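Long-range contact in aminoglycoside 3'-phosphotransferase AphA1-IAB (Acinetobacter baumannii, PDB 4GKH), which confers resistance to kanamycin and related aminoglycosides by transferring a phosphate group from a nucleotide to the drug's 3'-hydroxyl: residues 176-190 with 260-272. Numbering follows the deposited sequence.
Sequences VEQVWKEMHKLLPFS and NKLQFHLMLDEFF. With KAN (kanamycin a), chain M.
Helices 176-184 and 260-269 pack antiparallel, their axes 10.0 Å apart at closest approach and inclined at 155°. No hydrogen bond joins the two segments; the interface is largely apolar. M183, a selenomethionine, lies between two phenylalanines. Its CG is anti to the backbone N (chi1 -177°), and the chain stays extended until a bend at chi3 brings CE to 3.5 Å from F271 CE1, while SE sits obliquely beside the F264 ring in a Met-aromatic contact. M267, also selenomethionine, bends at chi3 to lay its CE against one turn of helix 176-184, 3.6 Å from V179 O and beside M183 N and E182 CB. The F271 ring receives V176 CG2 and V179 CG1, and the edge of W180 approaches its face in an offset edge-to-face pair, centroids 5.6 Å apart. These two helices belong to the helical lobe of the protein-kinase-like fold. Beyond the first helix, F189 turns its edge to the face of F264 (planes at 71°) and takes K261 CG over one of its own faces (CH-pi, 3.9 Å to the centroid). The K261 ammonium continues to a salt bridge with D225. L186 CD1 fits against the backbone of F264, 3.6 Å from its CA. Near the C-terminus the chain enters the kanamycin site: D269 O accepts a bond from N2 of the drug, E270 OE1 one of 2.7 Å from N3, and the terminal carboxylate of F272 one from N1 through OXT, while E270 OE2 forms a salt bridge with R171 and accepts a hydrogen bond from the backbone N of D168.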
ATOM      1  N   VAL A 176     -15.652  16.754   2.211  1.00 39.59           N
ATOM      2  CA  VAL A 176     -14.314  16.446   2.709  1.00 35.83           C
ATOM      3  C   VAL A 176     -14.010  17.196   4.016  1.00 38.68           C
ATOM      4  O   VAL A 176     -13.397  16.636   4.928  1.00 37.34           O
ATOM      5  CB  VAL A 176     -13.211  16.703   1.645  1.00 39.16           C
ATOM      6  CG1 VAL A 176     -13.238  18.151   1.175  1.00 60.92           C
ATOM      7  CG2 VAL A 176     -11.832  16.326   2.179  1.00 35.38           C
ATOM      8  N   GLU A 177     -14.483  18.439   4.112  1.00 41.30           N
ATOM      9  CA  GLU A 177     -14.316  19.244   5.314  1.00 38.66           C
ATOM     10  C   GLU A 177     -14.930  18.592   6.554  1.00 42.69           C
ATOM     11  O   GLU A 177     -14.372  18.692   7.643  1.00 40.47           O
ATOM     12  CB  GLU A 177     -14.913  20.646   5.115  1.00 44.40           C
ATOM     13  CG  GLU A 177     -14.212  21.466   4.030  1.00 54.70           C
ATOM     14  CD  GLU A 177     -14.714  21.154   2.622  1.00 99.92           C
ATOM     15  OE1 GLU A 177     -15.699  20.383   2.489  1.00 46.63           O
ATOM     16  OE2 GLU A 177     -14.121  21.684   1.651  1.00 60.11           O
ATOM     17  N   GLN A 178     -16.077  17.940   6.392  1.00 38.01           N
ATOM     18  CA  GLN A 178     -16.697  17.221   7.501  1.00 44.60           C
ATOM     19  C   GLN A 178     -15.902  15.974   7.926  1.00 40.56           C
ATOM     20  O   GLN A 178     -15.783  15.690   9.119  1.00 39.04           O
ATOM     21  CB  GLN A 178     -18.136  16.837   7.170  1.00 41.01           C
ATOM     22  CG  GLN A 178     -18.902  16.337   8.372  1.00 45.07           C
ATOM     23  CD  GLN A 178     -20.247  15.757   8.000  1.00 71.43           C
ATOM     24  OE1 GLN A 178     -20.734  15.954   6.886  1.00 64.25           O
ATOM     25  NE2 GLN A 178     -20.855  15.030   8.929  1.00 64.34           N
ATOM     26  N   VAL A 179     -15.374  15.229   6.961  1.00 34.81           N
ATOM     27  CA  VAL A 179     -14.457  14.131   7.277  1.00 34.76           C
ATOM     28  C   VAL A 179     -13.263  14.650   8.088  1.00 42.98           C
ATOM     29  O   VAL A 179     -12.910  14.079   9.123  1.00 38.24           O
ATOM     30  CB  VAL A 179     -14.015  13.377   6.007  1.00 33.97           C
ATOM     31  CG1 VAL A 179     -13.081  12.211   6.345  1.00 34.02           C
ATOM     32  CG2 VAL A 179     -15.248  12.876   5.245  1.00 35.14           C
ATOM     33  N   TRP A 180     -12.678  15.761   7.647  1.00 36.62           N
ATOM     34  CA  TRP A 180     -11.558  16.378   8.351  1.00 32.90           C
ATOM     35  C   TRP A 180     -11.930  16.763   9.794  1.00 31.33           C
ATOM     36  O   TRP A 180     -11.237  16.404  10.734  1.00 37.02           O
ATOM     37  CB  TRP A 180     -11.070  17.601   7.559  1.00 34.17           C
ATOM     38  CG  TRP A 180      -9.932  18.336   8.161  1.00 38.30           C
ATOM     39  CD1 TRP A 180      -9.982  19.561   8.776  1.00 44.35           C
ATOM     40  CD2 TRP A 180      -8.561  17.931   8.182  1.00 32.91           C
ATOM     41  NE1 TRP A 180      -8.725  19.931   9.192  1.00 39.73           N
ATOM     42  CE2 TRP A 180      -7.835  18.948   8.840  1.00 42.43           C
ATOM     43  CE3 TRP A 180      -7.877  16.803   7.722  1.00 32.39           C
ATOM     44  CZ2 TRP A 180      -6.460  18.874   9.036  1.00 44.92           C
ATOM     45  CZ3 TRP A 180      -6.498  16.732   7.925  1.00 31.96           C
ATOM     46  CH2 TRP A 180      -5.814  17.750   8.585  1.00 37.44           C
ATOM     47  N   LYS A 181     -13.030  17.487   9.969  1.00 35.64           N
ATOM     48  CA  LYS A 181     -13.431  17.928  11.305  1.00 39.47           C
ATOM     49  C   LYS A 181     -13.740  16.766  12.246  1.00 53.68           C
ATOM     50  O   LYS A 181     -13.316  16.770  13.396  1.00 41.60           O
ATOM     51  CB  LYS A 181     -14.638  18.868  11.238  1.00 42.77           C
ATOM     52  CG  LYS A 181     -14.321  20.238  10.662  1.00 70.59           C
ATOM     53  CD  LYS A 181     -15.462  21.221  10.887  1.00 73.24           C
ATOM     54  CE  LYS A 181     -14.967  22.514  11.524  1.00 88.64           C
ATOM     55  NZ  LYS A 181     -13.982  23.240  10.673  1.00 77.46           N
ATOM     56  N   GLU A 182     -14.490  15.783  11.753  1.00 39.69           N
ATOM     57  CA  GLU A 182     -14.902  14.651  12.574  1.00 55.68           C
ATOM     58  C   GLU A 182     -13.702  13.824  12.989  1.00 40.78           C
ATOM     59  O   GLU A 182     -13.641  13.309  14.094  1.00 44.39           O
ATOM     60  CB  GLU A 182     -15.896  13.776  11.812  1.00 40.60           C
ATOM     61  CG  GLU A 182     -17.239  14.451  11.605  1.00 62.02           C
ATOM     62  CD  GLU A 182     -18.059  14.475  12.872  1.00 80.57           C
ATOM     63  OE1 GLU A 182     -18.368  15.580  13.369  1.00 86.75           O
ATOM     64  OE2 GLU A 182     -18.388  13.377  13.371  1.00 58.40           O
HETATM   65  N   MSE A 183     -12.751  13.701  12.080  1.00 37.22           N
HETATM   66  CA  MSE A 183     -11.557  12.926  12.345  1.00 35.89           C
HETATM   67  C   MSE A 183     -10.794  13.490  13.545  1.00 37.71           C
HETATM   68  O   MSE A 183     -10.225  12.737  14.326  1.00 37.33           O
HETATM   69  CB  MSE A 183     -10.659  12.893  11.106  1.00 29.84           C
HETATM   70  CG  MSE A 183      -9.418  12.034  11.283  1.00 37.74           C
HETATM   71 SE   MSE A 183      -8.376  11.783   9.673  0.67 32.95          SE
HETATM   72  CE  MSE A 183      -8.107  13.669   9.210  1.00 34.36           C
ATOM     73  N   HIS A 184     -10.786  14.811  13.705  1.00 39.62           N
ATOM     74  CA  HIS A 184     -10.001  15.401  14.791  1.00 45.45           C
ATOM     75  C   HIS A 184     -10.610  15.199  16.182  1.00 49.26           C
ATOM     76  O   HIS A 184      -9.920  15.314  17.192  1.00 56.95           O
ATOM     77  CB  HIS A 184      -9.646  16.867  14.502  1.00 43.15           C
ATOM     78  CG  HIS A 184      -8.551  17.010  13.492  1.00 48.83           C
ATOM     79  ND1 HIS A 184      -8.758  16.817  12.142  1.00 41.73           N
ATOM     80  CD2 HIS A 184      -7.228  17.262  13.637  1.00 39.97           C
ATOM     81  CE1 HIS A 184      -7.614  16.961  11.497  1.00 40.90           C
ATOM     82  NE2 HIS A 184      -6.670  17.236  12.380  1.00 38.76           N
ATOM     83  N   LYS A 185     -11.890  14.842  16.223  1.00 46.14           N
ATOM     84  CA  LYS A 185     -12.551  14.517  17.486  1.00 47.71           C
ATOM     85  C   LYS A 185     -12.091  13.204  18.149  1.00 67.60           C
ATOM     86  O   LYS A 185     -12.310  13.004  19.342  1.00 50.14           O
ATOM     87  CB  LYS A 185     -14.071  14.556  17.307  1.00 51.36           C
ATOM     88  CG  LYS A 185     -14.554  15.929  16.873  1.00 56.52           C
ATOM     89  CD  LYS A 185     -15.983  15.911  16.371  1.00 76.87           C
ATOM     90  CE  LYS A 185     -16.390  17.294  15.876  1.00 74.64           C
ATOM     91  NZ  LYS A 185     -17.788  17.320  15.362  1.00 83.24           N
ATOM     92  N   LEU A 186     -11.437  12.332  17.386  1.00 45.34           N
ATOM     93  CA  LEU A 186     -10.901  11.080  17.923  1.00 45.51           C
ATOM     94  C   LEU A 186      -9.547  11.252  18.630  1.00 79.26           C
ATOM     95  O   LEU A 186      -9.187  10.464  19.511  1.00 77.23           O
ATOM     96  CB  LEU A 186     -10.752  10.061  16.785  1.00 49.97           C
ATOM     97  CG  LEU A 186     -11.938   9.906  15.828  1.00 56.16           C
ATOM     98  CD1 LEU A 186     -11.502   9.215  14.546  1.00 61.56           C
ATOM     99  CD2 LEU A 186     -13.086   9.147  16.472  1.00 50.93           C
ATOM    100  N   LEU A 187      -8.797  12.276  18.225  1.00 79.72           N
ATOM    101  CA  LEU A 187      -7.447  12.529  18.741  1.00 50.33           C
ATOM    102  C   LEU A 187      -7.475  13.113  20.163  1.00 71.50           C
ATOM    103  O   LEU A 187      -8.414  13.826  20.521  1.00 87.37           O
ATOM    104  CB  LEU A 187      -6.680  13.461  17.780  1.00 50.47           C
ATOM    105  CG  LEU A 187      -6.306  12.881  16.406  1.00 66.43           C
ATOM    106  CD1 LEU A 187      -5.481  13.864  15.562  1.00 46.72           C
ATOM    107  CD2 LEU A 187      -5.563  11.547  16.562  1.00 61.07           C
ATOM    108  N   PRO A 188      -6.431  12.841  20.967  1.00 69.24           N
ATOM    109  CA  PRO A 188      -5.220  12.096  20.605  1.00 53.99           C
ATOM    110  C   PRO A 188      -5.072  10.725  21.265  1.00 60.10           C
ATOM    111  O   PRO A 188      -5.757  10.415  22.237  1.00 67.58           O
ATOM    112  CB  PRO A 188      -4.109  13.027  21.101  1.00 66.49           C
ATOM    113  CG  PRO A 188      -4.700  13.666  22.342  1.00 62.61           C
ATOM    114  CD  PRO A 188      -6.222  13.627  22.198  1.00 58.44           C
ATOM    115  N   PHE A 189      -4.161   9.915  20.728  1.00 48.72           N
ATOM    116  CA  PHE A 189      -3.790   8.642  21.343  1.00 45.14           C
ATOM    117  C   PHE A 189      -2.278   8.431  21.262  1.00 44.80           C
ATOM    118  O   PHE A 189      -1.608   9.024  20.421  1.00 47.29           O
ATOM    119  CB  PHE A 189      -4.531   7.476  20.682  1.00 42.95           C
ATOM    120  CG  PHE A 189      -4.313   7.369  19.197  1.00 47.35           C
ATOM    121  CD1 PHE A 189      -3.255   6.632  18.687  1.00 46.57           C
ATOM    122  CD2 PHE A 189      -5.176   7.997  18.308  1.00 51.42           C
ATOM    123  CE1 PHE A 189      -3.055   6.530  17.324  1.00 62.36           C
ATOM    124  CE2 PHE A 189      -4.983   7.897  16.943  1.00 46.23           C
ATOM    125  CZ  PHE A 189      -3.919   7.165  16.449  1.00 66.29           C
ATOM    126  N   SER A 190      -1.735   7.598  22.140  1.00 50.51           N
ATOM    127  CA  SER A 190      -0.308   7.291  22.074  1.00 73.09           C
ATOM    128  C   SER A 190      -0.067   6.224  21.019  1.00 43.53           C
ATOM    129  O   SER A 190      -0.668   5.154  21.067  1.00 40.87           O
ATOM    130  CB  SER A 190       0.226   6.834  23.433  1.00 58.09           C
ATOM    131  OG  SER A 190      -0.484   5.699  23.892  1.00 72.21           O
ATOM    132  N   ASN A 260     -11.242   3.119  18.321  1.00 36.97           N
ATOM    133  CA  ASN A 260     -10.835   4.500  18.083  1.00 46.04           C
ATOM    134  C   ASN A 260      -9.672   4.600  17.103  1.00 56.50           C
ATOM    135  O   ASN A 260      -9.679   5.444  16.202  1.00 36.71           O
ATOM    136  CB  ASN A 260     -10.481   5.200  19.393  1.00 53.86           C
ATOM    137  CG  ASN A 260     -10.106   6.655  19.192  1.00 43.93           C
ATOM    138  OD1 ASN A 260     -10.967   7.498  18.933  1.00 52.79           O
ATOM    139  ND2 ASN A 260      -8.817   6.959  19.313  1.00 50.38           N
ATOM    140  N   LYS A 261      -8.671   3.741  17.269  1.00 37.20           N
ATOM    141  CA  LYS A 261      -7.532   3.768  16.365  1.00 35.29           C
ATOM    142  C   LYS A 261      -7.922   3.225  15.002  1.00 38.11           C
ATOM    143  O   LYS A 261      -7.439   3.691  13.974  1.00 33.13           O
ATOM    144  CB  LYS A 261      -6.334   2.988  16.934  1.00 34.72           C
ATOM    145  CG  LYS A 261      -5.671   3.672  18.121  1.00 39.29           C
ATOM    146  CD  LYS A 261      -4.169   3.369  18.182  1.00 41.83           C
ATOM    147  CE  LYS A 261      -3.862   1.991  18.675  1.00 60.22           C
ATOM    148  NZ  LYS A 261      -2.423   1.907  19.040  1.00 54.87           N
ATOM    149  N   LEU A 262      -8.820   2.248  14.994  1.00 36.92           N
ATOM    150  CA  LEU A 262      -9.308   1.715  13.731  1.00 27.70           C
ATOM    151  C   LEU A 262     -10.004   2.835  12.934  1.00 33.31           C
ATOM    152  O   LEU A 262      -9.689   3.089  11.761  1.00 33.94           O
ATOM    153  CB  LEU A 262     -10.293   0.570  14.009  1.00 34.36           C
ATOM    154  CG  LEU A 262     -10.879  -0.204  12.827  1.00 43.41           C
ATOM    155  CD1 LEU A 262      -9.786  -0.712  11.934  1.00 35.20           C
ATOM    156  CD2 LEU A 262     -11.739  -1.370  13.330  1.00 51.61           C
ATOM    157  N   GLN A 263     -10.928   3.514  13.595  1.00 36.38           N
ATOM    158  CA  GLN A 263     -11.727   4.549  12.947  1.00 30.40           C
ATOM    159  C   GLN A 263     -10.833   5.694  12.491  1.00 33.76           C
ATOM    160  O   GLN A 263     -10.967   6.194  11.365  1.00 36.82           O
ATOM    161  CB  GLN A 263     -12.787   5.066  13.917  1.00 39.72           C
ATOM    162  CG  GLN A 263     -13.614   6.207  13.372  1.00 53.41           C
ATOM    163  CD  GLN A 263     -14.759   5.740  12.498  1.00 83.35           C
ATOM    164  OE1 GLN A 263     -14.678   4.700  11.839  1.00 61.67           O
ATOM    165  NE2 GLN A 263     -15.846   6.507  12.496  1.00 90.27           N
ATOM    166  N   PHE A 264      -9.911   6.108  13.354  1.00 29.39           N
ATOM    167  CA  PHE A 264      -8.981   7.149  12.949  1.00 29.71           C
ATOM    168  C   PHE A 264      -8.256   6.831  11.640  1.00 38.32           C
ATOM    169  O   PHE A 264      -8.199   7.665  10.737  1.00 30.32           O
ATOM    170  CB  PHE A 264      -7.966   7.523  14.040  1.00 32.58           C
ATOM    171  CG  PHE A 264      -6.923   8.491  13.549  1.00 29.13           C
ATOM    172  CD1 PHE A 264      -7.197   9.851  13.510  1.00 35.03           C
ATOM    173  CD2 PHE A 264      -5.701   8.031  13.055  1.00 33.36           C
ATOM    174  CE1 PHE A 264      -6.248  10.754  13.038  1.00 30.37           C
ATOM    175  CE2 PHE A 264      -4.758   8.928  12.563  1.00 38.45           C
ATOM    176  CZ  PHE A 264      -5.038  10.291  12.558  1.00 34.47           C
ATOM    177  N   HIS A 265      -7.700   5.632  11.524  1.00 32.36           N
ATOM    178  CA  HIS A 265      -6.908   5.307  10.353  1.00 26.93           C
ATOM    179  C   HIS A 265      -7.736   5.114   9.089  1.00 29.44           C
ATOM    180  O   HIS A 265      -7.275   5.424   7.987  1.00 33.46           O
ATOM    181  CB  HIS A 265      -5.979   4.111  10.623  1.00 32.95           C
ATOM    182  CG  HIS A 265      -4.838   4.446  11.535  1.00 29.97           C
ATOM    183  ND1 HIS A 265      -4.918   4.316  12.908  1.00 28.95           N
ATOM    184  CD2 HIS A 265      -3.616   4.972  11.277  1.00 36.49           C
ATOM    185  CE1 HIS A 265      -3.780   4.714  13.451  1.00 38.03           C
ATOM    186  NE2 HIS A 265      -2.973   5.117  12.484  1.00 35.97           N
ATOM    187  N   LEU A 266      -8.963   4.624   9.254  1.00 33.41           N
ATOM    188  CA  LEU A 266      -9.916   4.540   8.145  1.00 28.12           C
ATOM    189  C   LEU A 266     -10.236   5.943   7.634  1.00 32.53           C
ATOM    190  O   LEU A 266     -10.278   6.198   6.430  1.00 33.53           O
ATOM    191  CB  LEU A 266     -11.207   3.882   8.618  1.00 26.46           C
ATOM    192  CG  LEU A 266     -11.089   2.386   8.910  1.00 41.90           C
ATOM    193  CD1 LEU A 266     -12.361   1.866   9.560  1.00 41.87           C
ATOM    194  CD2 LEU A 266     -10.802   1.664   7.617  1.00 45.19           C
HETATM  195  N   MSE A 267     -10.477   6.854   8.561  1.00 29.81           N
HETATM  196  CA  MSE A 267     -10.802   8.211   8.162  1.00 31.21           C
HETATM  197  C   MSE A 267      -9.595   8.879   7.494  1.00 31.35           C
HETATM  198  O   MSE A 267      -9.733   9.588   6.498  1.00 32.19           O
HETATM  199  CB  MSE A 267     -11.320   9.009   9.358  1.00 30.69           C
HETATM  200  CG  MSE A 267     -12.678   8.519   9.870  1.00 30.86           C
HETATM  201 SE   MSE A 267     -13.345   9.604  11.305  0.64 37.74          SE
HETATM  202  CE  MSE A 267     -14.208  10.960  10.235  1.00 36.75           C
ATOM    203  N   LEU A 268      -8.401   8.615   8.004  1.00 30.75           N
ATOM    204  CA  LEU A 268      -7.208   9.235   7.415  1.00 28.82           C
ATOM    205  C   LEU A 268      -7.003   8.771   5.981  1.00 35.09           C
ATOM    206  O   LEU A 268      -6.620   9.556   5.108  1.00 29.94           O
ATOM    207  CB  LEU A 268      -5.969   8.945   8.262  1.00 26.90           C
ATOM    208  CG  LEU A 268      -4.630   9.572   7.847  1.00 32.09           C
ATOM    209  CD1 LEU A 268      -4.698  11.093   7.915  1.00 33.18           C
ATOM    210  CD2 LEU A 268      -3.527   9.050   8.756  1.00 32.23           C
ATOM    211  N   ASP A 269      -7.301   7.506   5.720  1.00 27.58           N
ATOM    212  CA  ASP A 269      -7.097   6.972   4.373  1.00 30.97           C
ATOM    213  C   ASP A 269      -8.064   7.561   3.345  1.00 30.27           C
ATOM    214  O   ASP A 269      -7.798   7.477   2.141  1.00 30.51           O
ATOM    215  CB  ASP A 269      -7.121   5.429   4.349  1.00 32.05           C
ATOM    216  CG  ASP A 269      -6.413   4.845   3.122  1.00 39.53           C
ATOM    217  OD1 ASP A 269      -5.291   5.280   2.808  1.00 33.06           O
ATOM    218  OD2 ASP A 269      -6.967   3.935   2.466  1.00 33.52           O
ATOM    219  N   GLU A 270      -9.158   8.170   3.803  1.00 29.41           N
ATOM    220  CA  GLU A 270     -10.092   8.863   2.888  1.00 28.97           C
ATOM    221  C   GLU A 270      -9.394   9.971   2.103  1.00 31.92           C
ATOM    222  O   GLU A 270      -9.814  10.347   0.997  1.00 32.68           O
ATOM    223  CB  GLU A 270     -11.290   9.456   3.639  1.00 32.93           C
ATOM    224  CG  GLU A 270     -12.160   8.461   4.417  1.00 40.87           C
ATOM    225  CD  GLU A 270     -12.966   7.515   3.530  1.00 38.43           C
ATOM    226  OE1 GLU A 270     -12.465   7.090   2.467  1.00 35.17           O
ATOM    227  OE2 GLU A 270     -14.112   7.175   3.911  1.00 38.82           O
ATOM    228  N   PHE A 271      -8.320  10.489   2.677  1.00 29.70           N
ATOM    229  CA  PHE A 271      -7.625  11.654   2.111  1.00 27.48           C
ATOM    230  C   PHE A 271      -6.580  11.325   1.041  1.00 32.02           C
ATOM    231  O   PHE A 271      -6.020  12.237   0.400  1.00 33.80           O
ATOM    232  CB  PHE A 271      -6.983  12.470   3.250  1.00 31.61           C
ATOM    233  CG  PHE A 271      -7.992  13.160   4.126  1.00 31.64           C
ATOM    234  CD1 PHE A 271      -8.562  12.497   5.217  1.00 32.80           C
ATOM    235  CD2 PHE A 271      -8.411  14.452   3.835  1.00 32.94           C
ATOM    236  CE1 PHE A 271      -9.512  13.122   6.007  1.00 35.50           C
ATOM    237  CE2 PHE A 271      -9.361  15.091   4.622  1.00 35.73           C
ATOM    238  CZ  PHE A 271      -9.915  14.426   5.716  1.00 32.66           C
ATOM    239  N   PHE A 272      -6.326  10.034   0.835  1.00 31.29           N
ATOM    240  CA  PHE A 272      -5.224   9.599  -0.012  1.00 34.76           C
ATOM    241  C   PHE A 272      -5.686   8.795  -1.220  1.00 44.67           C
ATOM    242  O   PHE A 272      -4.870   8.401  -2.056  1.00 60.54           O
ATOM    243  CB  PHE A 272      -4.180   8.849   0.823  1.00 31.46           C
ATOM    244  CG  PHE A 272      -3.530   9.731   1.854  1.00 32.88           C
ATOM    245  CD1 PHE A 272      -2.433  10.526   1.515  1.00 34.68           C
ATOM    246  CD2 PHE A 272      -4.049   9.829   3.133  1.00 27.23           C
ATOM    247  CE1 PHE A 272      -1.842  11.359   2.448  1.00 36.11           C
ATOM    248  CE2 PHE A 272      -3.466  10.679   4.082  1.00 28.43           C
ATOM    249  CZ  PHE A 272      -2.354  11.441   3.734  1.00 36.99           C
ATOM    250  OXT PHE A 272      -6.883   8.558  -1.384  1.00 52.53           O
TER
HETATM  251  C1  KAN M 301      -7.681   3.589  -3.164  1.00 34.40           C
HETATM  252  C2  KAN M 301      -6.486   2.688  -3.375  1.00 36.31           C
HETATM  253  C3  KAN M 301      -5.177   3.353  -2.993  1.00 37.91           C
HETATM  254  C4  KAN M 301      -5.019   4.614  -3.842  1.00 36.81           C
HETATM  255  C5  KAN M 301      -6.191   5.532  -3.553  1.00 34.69           C
HETATM  256  C6  KAN M 301      -5.971   6.745  -4.457  1.00 37.83           C
HETATM  257  C7  KAN M 301     -11.179   4.305   0.734  1.00 34.32           C
HETATM  258  C8  KAN M 301     -11.334   3.474  -0.514  1.00 37.15           C
HETATM  259  C9  KAN M 301      -9.921   3.059  -0.983  1.00 38.19           C
HETATM  260  C10 KAN M 301      -9.065   4.296  -1.334  1.00 32.28           C
HETATM  261  C11 KAN M 301      -8.913   5.107  -0.024  1.00 30.06           C
HETATM  262  C12 KAN M 301     -10.295   5.532   0.457  1.00 31.94           C
HETATM  263  C13 KAN M 301     -12.900   1.712  -1.217  1.00 40.87           C
HETATM  264  C14 KAN M 301     -14.179   1.234  -0.526  1.00 42.47           C
HETATM  265  C15 KAN M 301     -13.961   0.175   0.530  1.00 46.36           C
HETATM  266  C16 KAN M 301     -13.290  -1.015  -0.118  1.00 47.50           C
HETATM  267  C17 KAN M 301     -11.968  -0.519  -0.691  1.00 47.17           C
HETATM  268  C18 KAN M 301     -11.069  -1.658  -1.225  1.00 53.85           C
HETATM  269  N1  KAN M 301      -7.054   7.713  -4.254  1.00 36.92           N
HETATM  270  N2  KAN M 301      -8.106   6.308  -0.303  1.00 26.71           N
HETATM  271  N3  KAN M 301     -12.553   4.704   1.117  1.00 35.48           N
HETATM  272  N4  KAN M 301     -15.251  -0.257   1.083  1.00 47.23           N
HETATM  273  O5  KAN M 301      -7.421   4.842  -3.894  1.00 35.63           O
HETATM  274  O6  KAN M 301      -6.670   1.494  -2.592  1.00 37.92           O
HETATM  275  O7  KAN M 301      -4.117   2.426  -3.263  1.00 42.26           O
HETATM  276  O8  KAN M 301      -3.811   5.303  -3.491  1.00 37.38           O
HETATM  277  O9  KAN M 301      -7.748   3.902  -1.769  1.00 32.63           O
HETATM  278  O10 KAN M 301      -9.994   2.092  -2.062  1.00 38.99           O
HETATM  279  O11 KAN M 301     -12.188   2.357  -0.162  1.00 37.14           O
HETATM  280  O12 KAN M 301     -12.204   0.529  -1.683  1.00 43.02           O
HETATM  281  O13 KAN M 301     -14.814   2.411  -0.015  1.00 42.83           O
HETATM  282  O14 KAN M 301     -13.042  -1.989   0.888  1.00 48.96           O
HETATM  283  O15 KAN M 301      -9.767  -1.115  -1.576  1.00 55.87           O